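Long-range contact in transmembrane protein (Bartonella henselae, PDB 3PAM), which probably serves as part of a periplasmic solute-binding protein that captures oligopeptides for an ABC-type uptake system: residues L172-I180 against S202-F211. Sequence-based numbering, arbitrary orientation.
Sequences LGMFNYDMI and SRNLKGSFNF. With EOH (ethanol), chain C.
A Schellman motif closes the C-terminal end of helix 165-174, and Phe175, where the chain leaves helical geometry, plugs its side chain into the curled loop 202-211. Positive phi (59°) at Phe175 turns the chain out of the helix, and its side chain leaves toward the loop. With CG anti to its own carbonyl carbon (chi1 -57°), the ring enters a collar of backbone carbonyls: Ser208 O and Leu205 O lie at its edge near the plane, where the weakly positive ring hydrogens suit them, with CZ 3.7 Å from Ser208 O. Ser208 ties the collar together, its OG donating to Ser202 O (2.8 Å) and accepting from Asn210 N in an ST turn. Lys206 lays its chain at about a right angle to selenomethionine Met174, and NZ hydrogen-bonds Met174 O (3.3 Å) from 54° above the carbonyl plane, not along a lone pair. Gly207 suits the third place of type II turn 205-208, where positive phi would press a side chain against Lys206 O; its N lies 3.0 Å from Gly173 O. One water bridges Leu172 O and Ser208 O. Tyr177 OH donates to Phe211 O (2.9 Å) on an in-plane lone pair, while Leu172 CD2 meets Phe211 CE1 obliquely at 3.5 Å. Arg13 hydrogen-bonds the carbonyls of Arg203, Asn210 and Phe211, giving Phe211 O a second donor. The contact thus pins the loop between helices 193-198 and 217-228 to the link from helix 165-174 into strand 179-184, beside strand 5-10, whose Val9 touches Ile180 and Phe211.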
loop_
_atom_site.group_PDB
_atom_site.type_symbol
_atom_site.label_atom_id
_atom_site.label_comp_id
_atom_site.label_asym_id
_atom_site.label_seq_id
_atom_site.Cartn_x
_atom_site.Cartn_y
_atom_site.Cartn_z
ATOM N N LEU A 172 16.347 4.820 4.345
ATOM C CA LEU A 172 15.161 4.417 5.107
ATOM C C LEU A 172 14.963 5.331 6.324
ATOM O O LEU A 172 13.851 5.781 6.604
ATOM C CB LEU A 172 15.268 2.982 5.611
ATOM C CG LEU A 172 14.524 1.809 4.958
ATOM C CD1 LEU A 172 14.596 0.641 5.944
ATOM C CD2 LEU A 172 13.069 2.082 4.540
ATOM N N GLY A 173 16.058 5.578 7.040
ATOM C CA GLY A 173 16.049 6.361 8.262
ATOM C C GLY A 173 15.647 7.796 8.019
ATOM O O GLY A 173 14.958 8.387 8.843
HETATM N N MSE A 174 16.049 8.340 6.871
HETATM C CA MSE A 174 15.755 9.727 6.524
HETATM C C MSE A 174 14.461 9.885 5.723
HETATM O O MSE A 174 14.041 11.017 5.413
HETATM C CB MSE A 174 16.930 10.331 5.754
HETATM C CG MSE A 174 18.253 10.384 6.523
HETATM SE SE MSE A 174 18.117 11.448 8.164
HETATM C CE MSE A 174 20.034 11.726 8.538
ATOM N N PHE A 175 13.815 8.760 5.407
ATOM C CA PHE A 175 12.688 8.740 4.458
ATOM C C PHE A 175 13.065 9.279 3.054
ATOM O O PHE A 175 12.240 9.860 2.329
ATOM C CB PHE A 175 11.474 9.466 5.056
ATOM C CG PHE A 175 11.037 8.901 6.367
ATOM C CD1 PHE A 175 10.825 7.529 6.502
ATOM C CD2 PHE A 175 10.853 9.719 7.465
ATOM C CE1 PHE A 175 10.430 6.986 7.692
ATOM C CE2 PHE A 175 10.465 9.182 8.695
ATOM C CZ PHE A 175 10.264 7.813 8.813
ATOM N N ASN A 176 14.337 9.104 2.696
ATOM C CA ASN A 176 14.859 9.604 1.436
ATOM C C ASN A 176 14.633 8.631 0.263
ATOM O O ASN A 176 15.559 7.994 -0.226
ATOM C CB ASN A 176 16.335 9.959 1.592
ATOM C CG ASN A 176 16.866 10.748 0.419
ATOM O OD1 ASN A 176 16.101 11.418 -0.289
ATOM N ND2 ASN A 176 18.173 10.662 0.186
ATOM N N TYR A 177 13.382 8.522 -0.171
ATOM C CA TYR A 177 13.023 7.599 -1.226
ATOM C C TYR A 177 11.645 7.973 -1.711
ATOM O O TYR A 177 10.854 8.530 -0.957
ATOM C CB TYR A 177 13.020 6.136 -0.718
ATOM C CG TYR A 177 12.244 5.912 0.561
ATOM C CD1 TYR A 177 10.868 5.654 0.543
ATOM C CD2 TYR A 177 12.890 5.935 1.795
ATOM C CE1 TYR A 177 10.155 5.449 1.735
ATOM C CE2 TYR A 177 12.198 5.732 2.979
ATOM C CZ TYR A 177 10.831 5.504 2.945
ATOM O OH TYR A 177 10.145 5.323 4.122
ATOM N N ASP A 178 11.346 7.662 -2.964
ATOM C CA ASP A 178 9.987 7.795 -3.451
ATOM C C ASP A 178 9.187 6.553 -3.053
ATOM O O ASP A 178 8.026 6.641 -2.613
ATOM C CB ASP A 178 10.003 7.957 -4.975
ATOM C CG ASP A 178 10.673 9.256 -5.435
ATOM O OD1 ASP A 178 10.503 10.299 -4.771
ATOM O OD2 ASP A 178 11.342 9.249 -6.485
HETATM N N MSE A 179 9.813 5.391 -3.230
HETATM C CA MSE A 179 9.163 4.100 -3.041
HETATM C C MSE A 179 10.244 3.088 -2.681
HETATM O O MSE A 179 11.355 3.175 -3.191
HETATM C CB MSE A 179 8.434 3.673 -4.317
HETATM C CG MSE A 179 7.559 2.446 -4.189
HETATM SE SE MSE A 179 6.561 2.028 -5.818
HETATM C CE MSE A 179 5.314 3.522 -5.806
ATOM N N ILE A 180 9.908 2.156 -1.792
ATOM C CA ILE A 180 10.769 1.045 -1.453
ATOM C C ILE A 180 9.942 -0.230 -1.335
ATOM O O ILE A 180 8.714 -0.184 -1.388
ATOM C CB ILE A 180 11.519 1.266 -0.101
ATOM C CG1 ILE A 180 10.524 1.723 0.970
ATOM C CG2 ILE A 180 12.670 2.254 -0.277
ATOM C CD1 ILE A 180 10.654 0.999 2.259
ATOM N N SER A 202 4.522 9.552 14.210
ATOM C CA SER A 202 5.675 8.821 13.705
ATOM C C SER A 202 5.944 9.134 12.245
ATOM O O SER A 202 6.952 8.704 11.681
ATOM C CB SER A 202 5.502 7.328 13.899
ATOM O OG SER A 202 4.855 6.732 12.781
ATOM N N ARG A 203 5.071 9.892 11.611
ATOM C CA ARG A 203 5.354 10.301 10.231
ATOM C C ARG A 203 6.603 11.188 10.157
ATOM O O ARG A 203 7.413 11.043 9.243
ATOM C CB ARG A 203 4.146 10.981 9.608
ATOM C CG ARG A 203 4.414 11.661 8.280
ATOM C CD ARG A 203 3.235 12.537 7.932
ATOM N NE ARG A 203 3.560 13.461 6.865
ATOM C CZ ARG A 203 3.089 13.378 5.621
ATOM N NH1 ARG A 203 2.253 12.396 5.249
ATOM N NH2 ARG A 203 3.453 14.293 4.743
ATOM N N ASN A 204 6.785 12.061 11.143
ATOM C CA ASN A 204 7.862 13.042 11.095
ATOM C C ASN A 204 9.031 12.806 12.054
ATOM O O ASN A 204 9.759 13.746 12.407
ATOM C CB ASN A 204 7.285 14.440 11.267
ATOM C CG ASN A 204 6.335 14.799 10.154
ATOM O OD1 ASN A 204 6.729 14.822 8.991
ATOM N ND2 ASN A 204 5.078 15.074 10.495
ATOM N N LEU A 205 9.226 11.544 12.436
ATOM C CA LEU A 205 10.352 11.157 13.288
ATOM C C LEU A 205 11.223 10.132 12.561
ATOM O O LEU A 205 10.876 8.948 12.433
ATOM C CB LEU A 205 9.872 10.619 14.642
ATOM C CG LEU A 205 9.144 11.590 15.596
ATOM C CD1 LEU A 205 8.457 10.824 16.743
ATOM C CD2 LEU A 205 10.057 12.690 16.140
ATOM N N LYS A 206 12.351 10.628 12.067
ATOM C CA LYS A 206 13.355 9.822 11.405
ATOM C C LYS A 206 13.723 8.559 12.167
ATOM O O LYS A 206 13.994 8.589 13.372
ATOM C CB LYS A 206 14.595 10.671 11.125
ATOM C CG LYS A 206 14.527 11.312 9.748
ATOM C CD LYS A 206 14.950 12.774 9.755
ATOM C CE LYS A 206 14.513 13.460 8.466
ATOM N NZ LYS A 206 13.200 12.933 7.918
ATOM N N GLY A 207 13.702 7.443 11.457
ATOM C CA GLY A 207 14.062 6.175 12.046
ATOM C C GLY A 207 12.874 5.441 12.593
ATOM O O GLY A 207 13.030 4.366 13.158
ATOM N N SER A 208 11.686 6.026 12.447
ATOM C CA SER A 208 10.463 5.303 12.748
ATOM C C SER A 208 10.083 4.394 11.559
ATOM O O SER A 208 10.646 4.503 10.462
ATOM C CB SER A 208 9.340 6.273 13.098
ATOM O OG SER A 208 8.343 6.289 12.096
ATOM N N PHE A 209 9.130 3.501 11.785
ATOM C CA PHE A 209 8.743 2.562 10.770
ATOM C C PHE A 209 7.483 2.983 10.035
ATOM O O PHE A 209 6.818 2.139 9.413
ATOM C CB PHE A 209 8.561 1.168 11.357
ATOM C CG PHE A 209 9.841 0.545 11.863
ATOM C CD1 PHE A 209 11.090 1.021 11.444
ATOM C CD2 PHE A 209 9.796 -0.527 12.732
ATOM C CE1 PHE A 209 12.266 0.445 11.902
ATOM C CE2 PHE A 209 10.978 -1.118 13.198
ATOM C CZ PHE A 209 12.208 -0.629 12.786
ATOM N N ASN A 210 7.150 4.271 10.097
ATOM C CA ASN A 210 6.083 4.774 9.270
ATOM C C ASN A 210 6.669 5.140 7.917
ATOM O O ASN A 210 6.873 6.312 7.618
ATOM C CB ASN A 210 5.347 5.951 9.913
ATOM C CG ASN A 210 4.087 6.353 9.129
ATOM O OD1 ASN A 210 3.905 5.967 7.970
ATOM N ND2 ASN A 210 3.220 7.123 9.770
ATOM N N PHE A 211 6.979 4.111 7.130
ATOM C CA PHE A 211 7.632 4.277 5.838
ATOM C C PHE A 211 6.764 5.039 4.862
ATOM O O PHE A 211 7.282 5.783 4.038
ATOM C CB PHE A 211 8.020 2.920 5.258
ATOM C CG PHE A 211 8.924 2.105 6.170
ATOM C CD1 PHE A 211 10.178 2.589 6.538
ATOM C CD2 PHE A 211 8.512 0.875 6.665
ATOM C CE1 PHE A 211 11.021 1.851 7.384
ATOM C CE2 PHE A 211 9.331 0.143 7.498
ATOM C CZ PHE A 211 10.605 0.633 7.861
HETATM C C1 EOH C . 4.202 2.403 6.961
HETATM C C2 EOH C . 3.768 1.307 7.955
HETATM O O EOH C . 3.320 3.512 6.881
HETATM O O HOH W 1 13.002 5.058 9.249
#